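Local coordinates for protein VESB protease (Vibrio cholerae, PDB 4LK4) that probably cleaves peptide bonds as a secreted trypsin-like serine endopeptidase of the S1 family, its protease domain followed by an Ig-like domain, at residues 263-268 against 312-317; 325-330 against 344-349. The protein carries 1 engineered substitution. One frame throughout, in Å; residues are numbered along the deposited sequence.

Contact 1: 263-268 against 312-317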
loop_
_atom_site.group_PDB
_atom_site.type_symbol
_atom_site.label_atom_id
_atom_site.label_comp_id
_atom_site.label_asym_id
_atom_site.label_seq_id
_atom_site.Cartn_x
_atom_site.Cartn_y
_atom_site.Cartn_z
ATOM N N LYS A 263 17.504 25.368 9.137
ATOM C CA LYS A 263 16.104 25.119 9.432
ATOM C C LYS A 263 15.318 24.868 8.149
ATOM O O LYS A 263 15.200 25.753 7.296
ATOM C CB LYS A 263 15.464 26.282 10.208
ATOM C CG LYS A 263 15.122 25.957 11.663
ATOM C CD LYS A 263 14.158 26.978 12.268
ATOM C CE LYS A 263 13.428 26.444 13.498
ATOM N NZ LYS A 263 14.279 26.436 14.725
ATOM N N VAL A 264 14.802 23.647 8.021
ATOM C CA VAL A 264 13.871 23.314 6.958
ATOM C C VAL A 264 12.485 23.113 7.534
ATOM O O VAL A 264 12.318 22.454 8.540
ATOM C CB VAL A 264 14.262 22.040 6.190
ATOM C CG1 VAL A 264 13.416 21.939 4.933
ATOM C CG2 VAL A 264 15.739 22.074 5.825
ATOM N N SER A 265 11.500 23.677 6.853
ATOM C CA SER A 265 10.123 23.693 7.298
ATOM C C SER A 265 9.246 22.942 6.287
ATOM O O SER A 265 9.575 22.854 5.103
ATOM C CB SER A 265 9.675 25.159 7.440
ATOM O OG SER A 265 8.307 25.256 7.795
ATOM N N GLN A 266 8.120 22.417 6.751
ATOM C CA GLN A 266 7.220 21.662 5.870
ATOM C C GLN A 266 5.839 21.515 6.485
ATOM O O GLN A 266 5.706 21.056 7.580
ATOM C CB GLN A 266 7.804 20.277 5.584
ATOM C CG GLN A 266 6.944 19.410 4.688
ATOM C CD GLN A 266 6.825 19.994 3.300
ATOM O OE1 GLN A 266 7.825 20.360 2.690
ATOM N NE2 GLN A 266 5.602 20.112 2.805
ATOM N N SER A 267 4.814 21.914 5.762
ATOM C CA SER A 267 3.443 21.745 6.204
ATOM C C SER A 267 2.870 20.317 5.906
ATOM O O SER A 267 3.257 19.673 4.928
ATOM C CB SER A 267 2.593 22.819 5.522
ATOM O OG SER A 267 1.252 22.754 5.962
ATOM N N PHE A 268 1.967 19.846 6.766
ATOM C CA PHE A 268 1.282 18.555 6.601
ATOM C C PHE A 268 -0.214 18.750 6.829
ATOM O O PHE A 268 -0.601 19.357 7.817
ATOM C CB PHE A 268 1.770 17.543 7.628
ATOM C CG PHE A 268 3.143 17.033 7.381
ATOM C CD1 PHE A 268 4.226 17.764 7.739
ATOM C CD2 PHE A 268 3.341 15.801 6.807
ATOM C CE1 PHE A 268 5.503 17.288 7.537
ATOM C CE2 PHE A 268 4.615 15.317 6.595
ATOM C CZ PHE A 268 5.699 16.063 6.983
ATOM N N SER A 312 -3.827 21.809 9.486
ATOM C CA SER A 312 -2.472 21.627 9.046
ATOM C C SER A 312 -1.536 21.875 10.190
ATOM O O SER A 312 -1.857 22.596 11.138
ATOM C CB SER A 312 -2.157 22.579 7.895
ATOM O OG SER A 312 -3.079 22.392 6.831
ATOM N N VAL A 313 -0.370 21.274 10.077
ATOM C CA VAL A 313 0.678 21.408 11.040
ATOM C C VAL A 313 1.925 21.729 10.252
ATOM O O VAL A 313 2.137 21.174 9.172
ATOM C CB VAL A 313 0.853 20.071 11.761
ATOM C CG1 VAL A 313 2.192 20.009 12.468
ATOM C CG2 VAL A 313 -0.284 19.860 12.749
ATOM N N GLU A 314 2.752 22.618 10.779
ATOM C CA GLU A 314 3.967 23.042 10.073
ATOM C C GLU A 314 5.174 22.741 10.955
ATOM O O GLU A 314 5.321 23.303 12.036
ATOM C CB GLU A 314 3.875 24.513 9.705
ATOM C CG GLU A 314 4.767 24.954 8.551
ATOM C CD GLU A 314 4.952 26.484 8.477
ATOM O OE1 GLU A 314 4.493 27.253 9.383
ATOM O OE2 GLU A 314 5.583 26.927 7.499
ATOM N N VAL A 315 6.011 21.809 10.510
ATOM C CA VAL A 315 7.103 21.320 11.333
ATOM C C VAL A 315 8.424 21.699 10.748
ATOM O O VAL A 315 8.522 21.996 9.572
ATOM C CB VAL A 315 7.065 19.792 11.517
ATOM C CG1 VAL A 315 5.697 19.377 12.020
ATOM C CG2 VAL A 315 7.425 19.051 10.243
ATOM N N ALA A 316 9.441 21.668 11.593
ATOM C CA ALA A 316 10.769 22.040 11.179
ATOM C C ALA A 316 11.848 21.136 11.751
ATOM O O ALA A 316 11.658 20.470 12.763
ATOM C CB ALA A 316 11.046 23.494 11.545
ATOM N N VAL A 317 12.984 21.131 11.067
ATOM C CA VAL A 317 14.167 20.418 11.496
ATOM C C VAL A 317 15.345 21.352 11.331
ATOM O O VAL A 317 15.586 21.865 10.240
ATOM C CB VAL A 317 14.416 19.149 10.658
ATOM C CG1 VAL A 317 15.778 18.549 10.993
ATOM C CG2 VAL A 317 13.313 18.137 10.899
#
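Phe268 turns its CG away from its own carbonyl carbon and beside the backbone N (chi1 -72°), which carries the ring back along the strand until CE1 lies 3.8 Å from CG2 of Val315. With CG1 of Val315 anti to the carbonyl carbon (chi1 -53°), CG2 is left between the backbone N and the carbonyl carbon, and the two side chains cross at about a right angle, the methyl meeting the ring obliquely. On the other face of the sheet Ser265 and Glu314 reach for each other: OG of Ser265 gives a weak hydrogen bond, 3.2 Å long, to OE2 of Glu314, whose chain is extended beyond CG.

Between the two faces runs a regular antiparallel ladder of six backbone bonds. Val264 pairs with Val317, Gln266 with Val315 and Phe268 with Val313 as hydrogen-bonded pairs; Ser265 with Ala316 and Ser267 with Glu314 are the non-hydrogen-bonded pairs between them. The bond from Phe268 N to Val313 O is short at 2.8 Å. In the non-hydrogen-bonded pairs the CA hydrogens add weaker contacts, as from Ser265 CA to Val315 O at 3.3 Å. Branched valines suit the extended backbone and, with Phe268, make their face mostly apolar; small or polar Ser265, Ser267, Glu314 and Ala316 occupy the other. Gln266 lies on the mostly apolar side, and its NE2 gives a hydrogen bond to O of Ser267, 3.2 Å away and near the plane of the amide.

Strand 262-272 is flanked beyond this pair by strand 248-258, and strand 310-319 by 292-297, while the Phe268 and valine face packs against strands 324-335 and 338-349.

Contact 2: 325-330 against 344-349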
loop_
_atom_site.group_PDB
_atom_site.type_symbol
_atom_site.label_atom_id
_atom_site.label_comp_id
_atom_site.label_asym_id
_atom_site.label_seq_id
_atom_site.Cartn_x
_atom_site.Cartn_y
_atom_site.Cartn_z
ATOM N N TYR A 325 18.254 12.561 8.534
ATOM C CA TYR A 325 17.218 12.898 9.485
ATOM C C TYR A 325 15.949 12.199 9.046
ATOM O O TYR A 325 15.553 12.287 7.890
ATOM C CB TYR A 325 16.992 14.417 9.535
ATOM C CG TYR A 325 18.149 15.192 10.108
ATOM C CD1 TYR A 325 19.294 15.453 9.347
ATOM C CD2 TYR A 325 18.103 15.689 11.411
ATOM C CE1 TYR A 325 20.353 16.178 9.877
ATOM C CE2 TYR A 325 19.160 16.422 11.942
ATOM C CZ TYR A 325 20.277 16.656 11.173
ATOM O OH TYR A 325 21.317 17.365 11.703
ATOM N N GLN A 326 15.327 11.487 9.978
ATOM C CA GLN A 326 14.052 10.862 9.734
ATOM C C GLN A 326 13.226 10.885 10.990
ATOM O O GLN A 326 13.461 10.094 11.909
ATOM C CB GLN A 326 14.232 9.417 9.283
ATOM C CG GLN A 326 12.941 8.799 8.765
ATOM C CD GLN A 326 13.126 7.360 8.351
ATOM O OE1 GLN A 326 13.261 7.058 7.160
ATOM N NE2 GLN A 326 13.152 6.465 9.326
ATOM N N TYR A 327 12.250 11.788 11.029
ATOM C CA TYR A 327 11.394 11.924 12.205
ATOM C C TYR A 327 9.946 11.599 11.897
ATOM O O TYR A 327 9.351 12.180 11.000
ATOM C CB TYR A 327 11.472 13.332 12.800
ATOM C CG TYR A 327 12.832 13.740 13.268
ATOM C CD1 TYR A 327 13.553 12.948 14.154
ATOM C CD2 TYR A 327 13.395 14.942 12.862
ATOM C CE1 TYR A 327 14.809 13.348 14.617
ATOM C CE2 TYR A 327 14.643 15.338 13.313
ATOM C CZ TYR A 327 15.350 14.536 14.178
ATOM O OH TYR A 327 16.594 14.940 14.621
ATOM N N ASP A 328 9.395 10.704 12.702
ATOM C CA ASP A 328 8.012 10.290 12.630
ATOM C C ASP A 328 7.207 10.867 13.766
ATOM O O ASP A 328 7.603 10.788 14.919
ATOM C CB ASP A 328 7.956 8.770 12.703
ATOM C CG ASP A 328 8.574 8.119 11.474
ATOM O OD1 ASP A 328 8.858 8.871 10.516
ATOM O OD2 ASP A 328 8.770 6.884 11.442
ATOM N N PHE A 329 6.072 11.450 13.438
ATOM C CA PHE A 329 5.177 11.981 14.452
ATOM C C PHE A 329 3.734 11.596 14.137
ATOM O O PHE A 329 3.366 11.354 12.988
ATOM C CB PHE A 329 5.314 13.499 14.557
ATOM C CG PHE A 329 5.084 14.203 13.262
ATOM C CD1 PHE A 329 6.113 14.357 12.357
ATOM C CD2 PHE A 329 3.829 14.679 12.936
ATOM C CE1 PHE A 329 5.898 14.988 11.149
ATOM C CE2 PHE A 329 3.604 15.319 11.742
ATOM C CZ PHE A 329 4.641 15.468 10.838
ATOM N N GLU A 330 2.930 11.590 15.179
ATOM C CA GLU A 330 1.629 10.999 15.184
ATOM C C GLU A 330 0.631 12.015 15.720
ATOM O O GLU A 330 0.853 12.617 16.787
ATOM C CB GLU A 330 1.693 9.796 16.118
ATOM C CG GLU A 330 0.544 8.826 16.016
ATOM C CD GLU A 330 0.968 7.385 16.341
ATOM O OE1 GLU A 330 0.695 6.925 17.474
ATOM O OE2 GLU A 330 1.584 6.717 15.466
ATOM N N SER A 344 2.886 10.658 10.343
ATOM C CA SER A 344 3.603 11.315 9.247
ATOM C C SER A 344 5.099 11.284 9.481
ATOM O O SER A 344 5.543 10.920 10.556
ATOM C CB SER A 344 3.160 12.755 9.129
ATOM O OG SER A 344 1.782 12.830 8.840
ATOM N N ARG A 345 5.864 11.667 8.462
ATOM C CA ARG A 345 7.314 11.565 8.487
ATOM C C ARG A 345 7.925 12.718 7.726
ATOM O O ARG A 345 7.471 13.075 6.665
ATOM C CB ARG A 345 7.777 10.278 7.841
ATOM C CG ARG A 345 9.263 10.262 7.488
ATOM C CD ARG A 345 9.732 8.900 6.994
ATOM N NE ARG A 345 9.695 7.943 8.087
ATOM C CZ ARG A 345 9.767 6.620 7.951
ATOM N NH1 ARG A 345 9.899 6.052 6.737
ATOM N NH2 ARG A 345 9.689 5.846 9.036
ATOM N N ILE A 346 8.944 13.318 8.308
ATOM C CA ILE A 346 9.747 14.294 7.634
ATOM C C ILE A 346 11.145 13.719 7.565
ATOM O O ILE A 346 11.669 13.182 8.530
ATOM C CB ILE A 346 9.731 15.650 8.351
ATOM C CG1 ILE A 346 10.459 16.686 7.531
ATOM C CG2 ILE A 346 10.355 15.577 9.742
ATOM C CD1 ILE A 346 10.122 18.082 7.961
ATOM N N GLN A 347 11.740 13.832 6.406
ATOM C CA GLN A 347 12.982 13.181 6.150
ATOM C C GLN A 347 13.809 14.046 5.230
ATOM O O GLN A 347 13.258 14.706 4.342
ATOM C CB GLN A 347 12.710 11.849 5.465
ATOM C CG GLN A 347 13.963 11.073 5.113
ATOM C CD GLN A 347 13.666 9.630 4.710
ATOM O OE1 GLN A 347 12.550 9.128 4.873
ATOM N NE2 GLN A 347 14.676 8.963 4.176
ATOM N N LEU A 348 15.125 13.990 5.431
ATOM C CA LEU A 348 16.101 14.725 4.635
ATOM C C LEU A 348 17.501 14.192 4.898
ATOM O O LEU A 348 17.720 13.417 5.828
ATOM C CB LEU A 348 16.045 16.209 4.983
ATOM C CG LEU A 348 16.344 16.559 6.440
ATOM C CD1 LEU A 348 17.682 17.266 6.513
ATOM C CD2 LEU A 348 15.259 17.459 6.987
ATOM N N ASP A 349 18.452 14.616 4.079
ATOM C CA ASP A 349 19.816 14.108 4.187
ATOM C C ASP A 349 20.849 15.196 3.901
ATOM O O ASP A 349 20.679 15.960 2.941
ATOM C CB ASP A 349 20.007 12.932 3.226
ATOM C CG ASP A 349 21.172 12.037 3.620
ATOM O OD1 ASP A 349 22.210 12.531 4.109
ATOM O OD2 ASP A 349 21.046 10.808 3.444
#
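Asp328 and Arg345 form the shortest polar bond here, NE of Arg345 lying 2.7 Å from OD1 of Asp328, with a second bond of 2.8 Å from NH2 of Arg345 to OD2 of Asp328. The guanidinium meets the carboxylate side-on, one nitrogen to each oxygen; both oxygens use their syn lone pairs, and the two planes are nearly coplanar. A bend at chi3 (-68°) in the otherwise extended arginine chain brings NE and NH2 to the acid. The same NH2 also bonds to O of Leu93, so this arginine also ties the hairpin to the trypsin-like part of the chain. Over one face of the guanidinium lies the side chain of Gln326, its amide plane stacked 4° from parallel and its CG 3.4 Å from Arg345 NE. The two bonds to Asp328, the bond to Leu93 O and the stacked amide together restrain the rotation of a long charged group.

The opposite face of the hairpin is largely apolar and aromatic. Phe329 places its CG between the backbone N and carbonyl carbon (chi1 56°), which lays the ring over Ser344: CB of Ser344 makes a CH-pi contact with one face, 3.5 Å from CZ of Phe329. A residue as small as serine suits this place, and its OG bonds to Tyr270 OH and Asp251 O. Farther along, CD1 of Tyr325 meets CD1 of Leu348 at 3.7 Å, and CG2 of Ile346 touches CB of Tyr327, near the plane of its ring.

Six backbone bonds join the strands, among them Ser344 N to Phe329 O at 2.8 Å. This alternation of polar and apolar residues fits a beta hairpin in an Ig-like sandwich, one face turned to the core and the other bearing the Asp328-Arg345 salt bridge.

In the fold
After the trypsin-like domain, the chain enters the Ig-like domain through strand 248-258 and runs into 262-272. Contact 1 closes a loop of 43 residues, holding strands 278-283 and 292-297 and the helix 298-302, when 310-319 returns beside 262-272. The chain then passes directly into strand 324-335, and contact 2 closes the much shorter hairpin with 338-349. The two loops follow in series, neither nested nor crossed. In space their centres are about 10 Å apart, and their apolar faces meet: Val317 packs on Tyr325 and Tyr327, Val315 on Ile346, and Phe268 edge-to-face with Phe329. Strand 248-258, lying between 262-272 and 338-349, connects both pairs through one sheet.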